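Side-chain contacts in TqaL (Neurospora crassa, PDB 7EEH), which is an iron-binding member of the 2OG-Fe dioxygenase family, built on a cupin-type beta fold with helices packed against its main sheet: residues D56-Q59 with R60-N63; D118-Q121 with D122-L126; D40-P43 with L44-L48; L48-R52 with A53-A57. The protein carries 1 engineered substitution. All coordinates share one frame; numbering follows the deposited sequence.

Interaction 1 (D56-Q59 with R60-N63); sequences DALQ and RVSN
Arg60 doubles back along helix 52-58 and lays its guanidinium across the backbone it has just left. The carbonyl oxygen of Asp56 lies over the centre of one face, Arg60 CZ being 4.0 Å from Asp56 O, so the group meets it flat and not through an N-H. The two terminal nitrogens then part: Arg60 NH1 comes within 3.4 Å of Ala57 CA and also brushes the Ala57 methyl, whereas Arg60 NH2 lies 3.8 Å from Asp56 CB. The Asp56 carboxylate stops short of a salt bridge, with Asp56 OD2 4.8 Å from Arg60 NH2, and any attraction is probably diffuse. With CG anti to the carbonyl carbon (chi1 -59°) and the chain extended as far as NE, the arginine runs back over the turn of helix it leaves.

That return starts with a 3-10-type bond where the chain leaves helix 52-58, Arg60 N donating to Ala57 O at 3.0 Å, and Val61 N adds a weak bond to the same oxygen. Val61 turns to Leu58 instead, its CG1 resting 3.5 Å from Leu58 O and touching Leu58 CD1. A water continues the path by bridging Leu58 O to Ser62 N.

Beyond this turn, Leu58 and Val61 pack on Leu124 of helix 122-125, Leu58 and Ser62 reach Leu196 of strand 190-199, and Ser62 and Asn63 bond to Asn165 and Arg167, respectively, of strand 158-170.

Interaction 2 (D118-Q121 with D122-L126); sequences DEVQ and DELQL
Gln121 and Gln125 meet across the first turn of the short helix 122-125, where Gln121 holds the N-cap position. Among the backbone bonds, Gln121 O takes two donors: Gln125 N at 3.0 Å, almost straight (173°) and in the carbonyl plane, and Leu124 N at a more bent angle (135°) from above that plane.

Two side-chain amides add further polar links. Bent at chi2, Gln121 folds back so that its NE2 donates to Glu119 O at 2.9 Å, an oxygen that also receives Arg77. Its OE1 takes a bond from a water that in turn accepts from Asp122 N at 2.8 Å, so the cap serves this helix N-H through solvent. Inside the helix, Gln125 NE2 gives Asp122 OD1 a nearly linear bond of 2.9 Å lying in the plane of the amide. The same amide is held from outside by Leu301 O and Arg92, which should fix its rotation.

The apolar contact is made by Val120: its CG1 lies 4.2 Å from Leu124 CD2, the two side chains crossing at a slant, and reaches Gln125 CB as well.

Leu124 then packs on Phe130 of helix 128-141 and Leu163 of strand 158-170, while Gln125 touches Phe81 of strand 74-84.

Interaction 3 (D40-P43 with L44-L48); sequences DMVP and LLLGL
Met41 and Leu45 meet on a proline-kinked helix, 38-48, in which the N of Pro43 has no hydrogen to give to the turn before. Met41, modelled as selenomethionine, crosses Leu45 at an angle and sets its terminal CE 3.7 Å from Leu45 CD2; bends at chi2 (-75°) and chi3 swing that methyl along the helix toward the leucine. Val42 and Leu46 instead lie side by side, pointing the same way, with Val42 CG1 3.9 Å from Leu46 CD1. Leu44 packs against backbone, its CG 3.4 Å from Asp40 O.

Helical backbone bonds run across the kink and keep these pairs one turn apart: Leu45 N bonds to Met41 O and Leu46 N to Val42 O, both at 2.9 Å.

Further out, the side chains spread over several neighbours. Leu44 packs on Glu20 and Leu24 of helix 12-31, Met41 and Leu45 on helix 128-141 through Phe136, Ala132 and Leu133, and Leu46 on Leu55 of helix 52-58; Met41, Val42 and Leu45 all touch Leu241. Although its nitrogen gives no bond, Pro43 still accepts one, from Gly47 N to Pro43 O at 2.9 Å, the donor tilted 32° from the carbonyl plane.

Interaction 4 (L48-R52 with A53-A57); sequences LGATR and ADLDA
Thr51 caps the N terminus of helix 52-58, its hydroxyl taking the N-H of Asp54: Thr51 OG1 accepts from Asp54 N at 3.1 Å with an angle of 153°. This is a classic N-cap, and it depends on a torsion that places OG1 between the backbone N and the carbonyl carbon (chi1 70°), from where it faces the first turn. Two ordinary helical bonds follow, Leu55 N to Thr51 O at 2.9 Å and Asp56 N to Arg52 O at 3.0 Å.

The Asp54 side chain crosses Thr51 obliquely, bringing its CB within 3.3 Å of Thr51 OG1. The chief polar partner of its carboxylate lies elsewhere, since Asp54 OD2 bonds to the hydroxyl of Thr128, which is also bonded to Thr51 N. Thr128 thus ties the cap residue and the first turn together, and Asn127 adds a bond to Asp54 O.

Ahead of the cap, Gly49 leaves helix 38-48 with a positive phi (128°), in a Schellman motif, and helix 52-58 begins only a few residues on.

Packing completes the joint. Leu55 leans back over the start of its own helix, with CG 3.5 Å from Thr51 O, and it also touches Ala129 of helix 128-141 and Leu241. Ala50, which itself rests on Leu45 and Ala129, meets this leucine from the connecting loop, Ala50 CB standing 4.3 Å from Leu55 CG.

How the interactions relate
From the N terminus the order is interaction 3, 4, 1 and 2. Each closes only a local turn, and none nests inside or crosses another. Interaction 3 hands over to interaction 4 at Leu48; the two also touch directly, with a probable hydrogen bond from Ala50 N to Leu45 O at 2.9 Å and Leu46 CD1 lying 3.6 Å from Arg52 NH1. Interaction 4 starts helix 52-58 and interaction 1 follows the chain out of it, sharing Asp56 and Ala57. After a long excursion through strands, interaction 2 returns to pack on interaction 1, Val61 CA lying 3.5 Å from Glu123 OE2. Together they join consecutive helices 38-48 and 52-58 to helix 122-125 beside the main sheet.

Interaction 1 (D56-Q59 with R60-N63)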
loop_
_atom_site.group_PDB
_atom_site.type_symbol
_atom_site.label_atom_id
_atom_site.label_comp_id
_atom_site.label_asym_id
_atom_site.label_seq_id
_atom_site.Cartn_x
_atom_site.Cartn_y
_atom_site.Cartn_z
ATOM N N ASP B 56 -2.582 16.542 -18.400
ATOM C CA ASP B 56 -3.223 17.805 -18.762
ATOM C C ASP B 56 -3.441 17.893 -20.268
ATOM O O ASP B 56 -4.535 18.225 -20.733
ATOM C CB ASP B 56 -2.368 18.990 -18.307
ATOM C CG ASP B 56 -2.452 19.235 -16.831
ATOM O OD1 ASP B 56 -3.446 18.808 -16.207
ATOM O OD2 ASP B 56 -1.516 19.859 -16.292
ATOM N N ALA B 57 -2.395 17.622 -21.044
ATOM C CA ALA B 57 -2.484 17.765 -22.494
ATOM C C ALA B 57 -3.482 16.797 -23.109
ATOM O O ALA B 57 -4.002 17.062 -24.202
ATOM C CB ALA B 57 -1.109 17.561 -23.129
ATOM N N LEU B 58 -3.759 15.679 -22.439
ATOM C CA LEU B 58 -4.772 14.751 -22.923
ATOM C C LEU B 58 -6.160 15.377 -22.933
ATOM O O LEU B 58 -7.026 14.939 -23.695
ATOM C CB LEU B 58 -4.748 13.481 -22.058
ATOM C CG LEU B 58 -5.082 12.138 -22.688
ATOM C CD1 LEU B 58 -4.265 11.908 -23.937
ATOM C CD2 LEU B 58 -4.877 10.998 -21.650
ATOM N N GLN B 59 -6.389 16.406 -22.128
ATOM C CA GLN B 59 -7.679 17.079 -22.133
ATOM C C GLN B 59 -7.823 18.112 -23.251
ATOM O O GLN B 59 -8.894 18.717 -23.377
ATOM C CB GLN B 59 -7.912 17.716 -20.766
ATOM C CG GLN B 59 -8.149 16.629 -19.738
ATOM C CD GLN B 59 -8.264 17.135 -18.334
ATOM O OE1 GLN B 59 -9.329 17.563 -17.908
ATOM N NE2 GLN B 59 -7.173 17.055 -17.590
ATOM N N ARG B 60 -6.783 18.305 -24.071
ATOM C CA ARG B 60 -6.813 19.239 -25.186
ATOM C C ARG B 60 -6.652 18.586 -26.552
ATOM O O ARG B 60 -6.943 19.240 -27.560
ATOM C CB ARG B 60 -5.698 20.287 -25.041
ATOM C CG ARG B 60 -5.765 21.116 -23.782
ATOM C CD ARG B 60 -4.497 21.956 -23.649
ATOM N NE ARG B 60 -4.196 22.219 -22.244
ATOM C CZ ARG B 60 -3.092 21.817 -21.617
ATOM N NH1 ARG B 60 -2.150 21.142 -22.273
ATOM N NH2 ARG B 60 -2.920 22.114 -20.333
ATOM N N VAL B 61 -6.186 17.339 -26.619
ATOM C CA VAL B 61 -5.846 16.737 -27.908
ATOM C C VAL B 61 -7.083 16.577 -28.796
ATOM O O VAL B 61 -6.981 16.603 -30.035
ATOM C CB VAL B 61 -5.116 15.394 -27.682
ATOM C CG1 VAL B 61 -6.023 14.388 -26.980
ATOM C CG2 VAL B 61 -4.598 14.835 -28.998
ATOM N N SER B 62 -8.265 16.438 -28.194
ATOM C CA SER B 62 -9.484 16.271 -28.974
ATOM C C SER B 62 -9.861 17.536 -29.742
ATOM O O SER B 62 -10.742 17.481 -30.611
ATOM C CB SER B 62 -10.629 15.877 -28.047
ATOM O OG SER B 62 -10.391 14.588 -27.486
ATOM N N ASN B 63 -9.236 18.671 -29.426
ATOM C CA ASN B 63 -9.480 19.914 -30.152
ATOM C C ASN B 63 -8.910 19.893 -31.564
ATOM O O ASN B 63 -9.263 20.764 -32.368
ATOM C CB ASN B 63 -8.883 21.102 -29.385
ATOM C CG ASN B 63 -9.659 21.438 -28.109
ATOM O OD1 ASN B 63 -10.863 21.220 -28.025
ATOM N ND2 ASN B 63 -8.962 21.989 -27.121
HETATM O O HOH W 1 -9.156 15.858 -25.396
#

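Interaction 2 (D118-Q121 with D122-L126)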
loop_
_atom_site.group_PDB
_atom_site.type_symbol
_atom_site.label_atom_id
_atom_site.label_comp_id
_atom_site.label_asym_id
_atom_site.label_seq_id
_atom_site.Cartn_x
_atom_site.Cartn_y
_atom_site.Cartn_z
ATOM N N ASP B 118 -7.047 11.816 -41.519
ATOM C CA ASP B 118 -7.554 11.747 -40.151
ATOM C C ASP B 118 -6.762 10.733 -39.324
ATOM O O ASP B 118 -7.306 10.044 -38.459
ATOM C CB ASP B 118 -9.054 11.431 -40.146
ATOM C CG ASP B 118 -9.378 10.037 -40.722
ATOM O OD1 ASP B 118 -8.486 9.422 -41.342
ATOM O OD2 ASP B 118 -10.522 9.558 -40.548
ATOM N N GLU B 119 -5.460 10.629 -39.586
ATOM C CA GLU B 119 -4.601 9.724 -38.832
ATOM C C GLU B 119 -4.294 10.301 -37.457
ATOM O O GLU B 119 -4.053 11.501 -37.316
ATOM C CB GLU B 119 -3.291 9.492 -39.574
ATOM C CG GLU B 119 -3.402 8.645 -40.811
ATOM C CD GLU B 119 -2.034 8.218 -41.306
ATOM O OE1 GLU B 119 -1.317 9.057 -41.892
ATOM O OE2 GLU B 119 -1.660 7.056 -41.073
ATOM N N VAL B 120 -4.300 9.435 -36.440
ATOM C CA VAL B 120 -3.818 9.824 -35.120
ATOM C C VAL B 120 -2.383 10.326 -35.230
ATOM O O VAL B 120 -1.545 9.708 -35.900
ATOM C CB VAL B 120 -3.921 8.628 -34.155
ATOM C CG1 VAL B 120 -2.900 8.749 -33.037
ATOM C CG2 VAL B 120 -5.334 8.495 -33.611
ATOM N N GLN B 121 -2.084 11.444 -34.561
ATOM C CA GLN B 121 -0.808 12.138 -34.720
ATOM C C GLN B 121 0.087 11.945 -33.498
ATOM O O GLN B 121 -0.314 11.394 -32.468
ATOM C CB GLN B 121 -1.037 13.631 -34.986
ATOM C CG GLN B 121 -1.794 13.914 -36.284
ATOM C CD GLN B 121 -0.993 13.470 -37.504
ATOM O OE1 GLN B 121 0.156 13.871 -37.673
ATOM N NE2 GLN B 121 -1.587 12.617 -38.342
ATOM N N ASP B 122 1.334 12.410 -33.624
ATOM C CA ASP B 122 2.260 12.310 -32.500
ATOM C C ASP B 122 1.718 13.021 -31.264
ATOM O O ASP B 122 2.013 12.606 -30.132
ATOM C CB ASP B 122 3.630 12.871 -32.894
ATOM C CG ASP B 122 4.487 11.856 -33.635
ATOM O OD1 ASP B 122 4.137 10.649 -33.633
ATOM O OD2 ASP B 122 5.520 12.257 -34.214
ATOM N N GLU B 123 0.904 14.072 -31.460
ATOM C CA GLU B 123 0.298 14.778 -30.331
ATOM C C GLU B 123 -0.365 13.806 -29.360
ATOM O O GLU B 123 -0.235 13.952 -28.143
ATOM C CB GLU B 123 -0.734 15.797 -30.817
ATOM C CG GLU B 123 -1.208 16.718 -29.704
ATOM C CD GLU B 123 -2.388 17.597 -30.083
ATOM O OE1 GLU B 123 -2.768 17.634 -31.274
ATOM O OE2 GLU B 123 -2.939 18.253 -29.172
ATOM N N LEU B 124 -1.075 12.807 -29.882
ATOM C CA LEU B 124 -1.723 11.812 -29.033
ATOM C C LEU B 124 -0.786 10.649 -28.733
ATOM O O LEU B 124 -0.531 10.346 -27.563
ATOM C CB LEU B 124 -3.018 11.291 -29.678
ATOM C CG LEU B 124 -3.777 10.235 -28.845
ATOM C CD1 LEU B 124 -4.134 10.775 -27.471
ATOM C CD2 LEU B 124 -5.017 9.765 -29.559
ATOM N N GLN B 125 -0.252 10.001 -29.776
ATOM C CA GLN B 125 0.423 8.723 -29.573
ATOM C C GLN B 125 1.769 8.853 -28.866
ATOM O O GLN B 125 2.269 7.858 -28.352
ATOM C CB GLN B 125 0.584 7.990 -30.910
ATOM C CG GLN B 125 1.623 8.579 -31.862
ATOM C CD GLN B 125 1.986 7.605 -32.972
ATOM O OE1 GLN B 125 1.428 6.511 -33.055
ATOM N NE2 GLN B 125 2.906 8.005 -33.845
ATOM N N LEU B 126 2.373 10.038 -28.804
ATOM C CA LEU B 126 3.559 10.206 -27.969
ATOM C C LEU B 126 3.234 10.785 -26.591
ATOM O O LEU B 126 4.145 11.010 -25.789
ATOM C CB LEU B 126 4.599 11.082 -28.683
ATOM C CG LEU B 126 5.111 10.561 -30.036
ATOM C CD1 LEU B 126 6.321 11.378 -30.539
ATOM C CD2 LEU B 126 5.450 9.074 -29.988
HETATM O O HOH W 2 2.201 13.920 -35.864
#

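Interaction 3 (D40-P43 with L44-L48)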
loop_
_atom_site.group_PDB
_atom_site.type_symbol
_atom_site.label_atom_id
_atom_site.label_comp_id
_atom_site.label_asym_id
_atom_site.label_seq_id
_atom_site.Cartn_x
_atom_site.Cartn_y
_atom_site.Cartn_z
ATOM N N ASP B 40 -9.362 6.881 -9.784
ATOM C CA ASP B 40 -8.569 5.671 -9.585
ATOM C C ASP B 40 -7.617 5.393 -10.747
ATOM O O ASP B 40 -6.563 4.773 -10.542
ATOM C CB ASP B 40 -9.505 4.480 -9.373
ATOM C CG ASP B 40 -10.330 4.630 -8.121
ATOM O OD1 ASP B 40 -9.791 5.209 -7.165
ATOM O OD2 ASP B 40 -11.506 4.212 -8.098
HETATM N N MSE B 41 -7.961 5.815 -11.960
HETATM C CA MSE B 41 -7.035 5.655 -13.075
HETATM C C MSE B 41 -5.794 6.535 -12.940
HETATM O O MSE B 41 -4.706 6.098 -13.294
HETATM C CB MSE B 41 -7.718 5.940 -14.420
HETATM C CG MSE B 41 -8.817 4.951 -14.735
HETATM SE SE MSE B 41 -8.077 3.238 -15.282
HETATM C CE MSE B 41 -6.419 3.803 -16.100
ATOM N N VAL B 42 -5.944 7.771 -12.430
ATOM C CA VAL B 42 -4.808 8.702 -12.429
ATOM C C VAL B 42 -3.576 8.121 -11.741
ATOM O O VAL B 42 -2.499 8.110 -12.361
ATOM C CB VAL B 42 -5.225 10.062 -11.845
ATOM C CG1 VAL B 42 -3.986 10.861 -11.485
ATOM C CG2 VAL B 42 -6.048 10.833 -12.846
ATOM N N PRO B 43 -3.653 7.600 -10.507
ATOM C CA PRO B 43 -2.430 7.048 -9.900
ATOM C C PRO B 43 -1.899 5.819 -10.623
ATOM O O PRO B 43 -0.681 5.607 -10.633
ATOM C CB PRO B 43 -2.855 6.734 -8.459
ATOM C CG PRO B 43 -4.309 6.631 -8.503
ATOM C CD PRO B 43 -4.789 7.542 -9.570
ATOM N N LEU B 44 -2.760 5.021 -11.260
ATOM C CA LEU B 44 -2.263 3.902 -12.055
ATOM C C LEU B 44 -1.450 4.393 -13.246
ATOM O O LEU B 44 -0.360 3.875 -13.523
ATOM C CB LEU B 44 -3.432 3.026 -12.519
ATOM C CG LEU B 44 -4.269 2.427 -11.379
ATOM C CD1 LEU B 44 -5.364 1.532 -11.888
ATOM C CD2 LEU B 44 -3.366 1.658 -10.441
ATOM N N LEU B 45 -1.970 5.383 -13.979
ATOM C CA LEU B 45 -1.244 5.878 -15.146
ATOM C C LEU B 45 0.053 6.565 -14.736
ATOM O O LEU B 45 1.083 6.398 -15.396
ATOM C CB LEU B 45 -2.124 6.829 -15.959
ATOM C CG LEU B 45 -3.392 6.227 -16.586
ATOM C CD1 LEU B 45 -3.995 7.174 -17.633
ATOM C CD2 LEU B 45 -3.104 4.880 -17.204
ATOM N N LEU B 46 0.024 7.344 -13.655
ATOM C CA LEU B 46 1.261 7.924 -13.127
ATOM C C LEU B 46 2.276 6.835 -12.812
ATOM O O LEU B 46 3.449 6.925 -13.195
ATOM C CB LEU B 46 0.960 8.746 -11.872
ATOM C CG LEU B 46 0.209 10.061 -12.097
ATOM C CD1 LEU B 46 -0.201 10.692 -10.778
ATOM C CD2 LEU B 46 1.083 11.016 -12.877
ATOM N N GLY B 47 1.834 5.782 -12.115
ATOM C CA GLY B 47 2.736 4.701 -11.773
ATOM C C GLY B 47 3.341 4.044 -12.987
ATOM O O GLY B 47 4.473 3.565 -12.933
ATOM N N LEU B 48 2.606 4.025 -14.103
ATOM C CA LEU B 48 3.086 3.430 -15.339
ATOM C C LEU B 48 4.030 4.342 -16.100
ATOM O O LEU B 48 4.708 3.870 -17.019
ATOM C CB LEU B 48 1.921 3.085 -16.275
ATOM C CG LEU B 48 1.014 2.018 -15.738
ATOM C CD1 LEU B 48 -0.078 1.593 -16.769
ATOM C CD2 LEU B 48 2.025 0.952 -15.351
#

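Interaction 4 (L48-R52 with A53-A57)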
loop_
_atom_site.group_PDB
_atom_site.type_symbol
_atom_site.label_atom_id
_atom_site.label_comp_id
_atom_site.label_asym_id
_atom_site.label_seq_id
_atom_site.Cartn_x
_atom_site.Cartn_y
_atom_site.Cartn_z
ATOM N N LEU B 48 2.606 4.025 -14.103
ATOM C CA LEU B 48 3.086 3.430 -15.339
ATOM C C LEU B 48 4.030 4.342 -16.100
ATOM O O LEU B 48 4.708 3.870 -17.019
ATOM C CB LEU B 48 1.921 3.085 -16.275
ATOM C CG LEU B 48 1.014 2.018 -15.738
ATOM C CD1 LEU B 48 -0.078 1.593 -16.769
ATOM C CD2 LEU B 48 2.025 0.952 -15.351
ATOM N N GLY B 49 4.066 5.629 -15.773
ATOM C CA GLY B 49 4.939 6.527 -16.501
ATOM C C GLY B 49 4.299 7.779 -17.071
ATOM O O GLY B 49 5.002 8.583 -17.688
ATOM N N ALA B 50 2.994 7.973 -16.885
ATOM C CA ALA B 50 2.349 9.191 -17.374
ATOM C C ALA B 50 2.877 10.411 -16.627
ATOM O O ALA B 50 3.021 10.381 -15.405
ATOM C CB ALA B 50 0.830 9.114 -17.186
ATOM N N THR B 51 3.137 11.503 -17.355
ATOM C CA THR B 51 3.505 12.743 -16.692
ATOM C C THR B 51 2.264 13.591 -16.466
ATOM O O THR B 51 1.274 13.490 -17.199
ATOM C CB THR B 51 4.550 13.532 -17.496
ATOM O OG1 THR B 51 3.956 14.054 -18.697
ATOM C CG2 THR B 51 5.721 12.638 -17.857
ATOM N N ARG B 52 2.306 14.415 -15.421
ATOM C CA ARG B 52 1.154 15.269 -15.154
ATOM C C ARG B 52 0.941 16.287 -16.265
ATOM O O ARG B 52 -0.195 16.700 -16.513
ATOM C CB ARG B 52 1.309 15.975 -13.818
ATOM C CG ARG B 52 1.612 15.021 -12.697
ATOM C CD ARG B 52 0.760 15.311 -11.485
ATOM N NE ARG B 52 1.389 14.762 -10.291
ATOM C CZ ARG B 52 0.730 14.148 -9.319
ATOM N NH1 ARG B 52 -0.587 14.010 -9.409
ATOM N NH2 ARG B 52 1.389 13.673 -8.268
ATOM N N ALA B 53 2.009 16.697 -16.943
ATOM C CA ALA B 53 1.837 17.571 -18.096
ATOM C C ALA B 53 1.078 16.857 -19.208
ATOM O O ALA B 53 0.187 17.443 -19.834
ATOM C CB ALA B 53 3.200 18.060 -18.585
ATOM N N ASP B 54 1.398 15.583 -19.451
ATOM C CA ASP B 54 0.703 14.842 -20.499
ATOM C C ASP B 54 -0.734 14.516 -20.114
ATOM O O ASP B 54 -1.606 14.475 -20.988
ATOM C CB ASP B 54 1.473 13.574 -20.836
ATOM C CG ASP B 54 2.617 13.846 -21.794
ATOM O OD1 ASP B 54 2.629 14.944 -22.390
ATOM O OD2 ASP B 54 3.494 12.985 -21.946
ATOM N N LEU B 55 -1.000 14.257 -18.827
ATOM C CA LEU B 55 -2.385 14.101 -18.400
ATOM C C LEU B 55 -3.180 15.377 -18.667
ATOM O O LEU B 55 -4.331 15.316 -19.114
ATOM C CB LEU B 55 -2.448 13.718 -16.920
ATOM C CG LEU B 55 -1.990 12.295 -16.573
ATOM C CD1 LEU B 55 -1.527 12.250 -15.139
ATOM C CD2 LEU B 55 -3.099 11.296 -16.815
ATOM N N ASP B 56 -2.582 16.542 -18.400
ATOM C CA ASP B 56 -3.223 17.805 -18.762
ATOM C C ASP B 56 -3.441 17.893 -20.268
ATOM O O ASP B 56 -4.535 18.225 -20.733
ATOM C CB ASP B 56 -2.368 18.990 -18.307
ATOM C CG ASP B 56 -2.452 19.235 -16.831
ATOM O OD1 ASP B 56 -3.446 18.808 -16.207
ATOM O OD2 ASP B 56 -1.516 19.859 -16.292
ATOM N N ALA B 57 -2.395 17.622 -21.044
ATOM C CA ALA B 57 -2.484 17.765 -22.494
ATOM C C ALA B 57 -3.482 16.797 -23.109
ATOM O O ALA B 57 -4.002 17.062 -24.202
ATOM C CB ALA B 57 -1.109 17.561 -23.129
#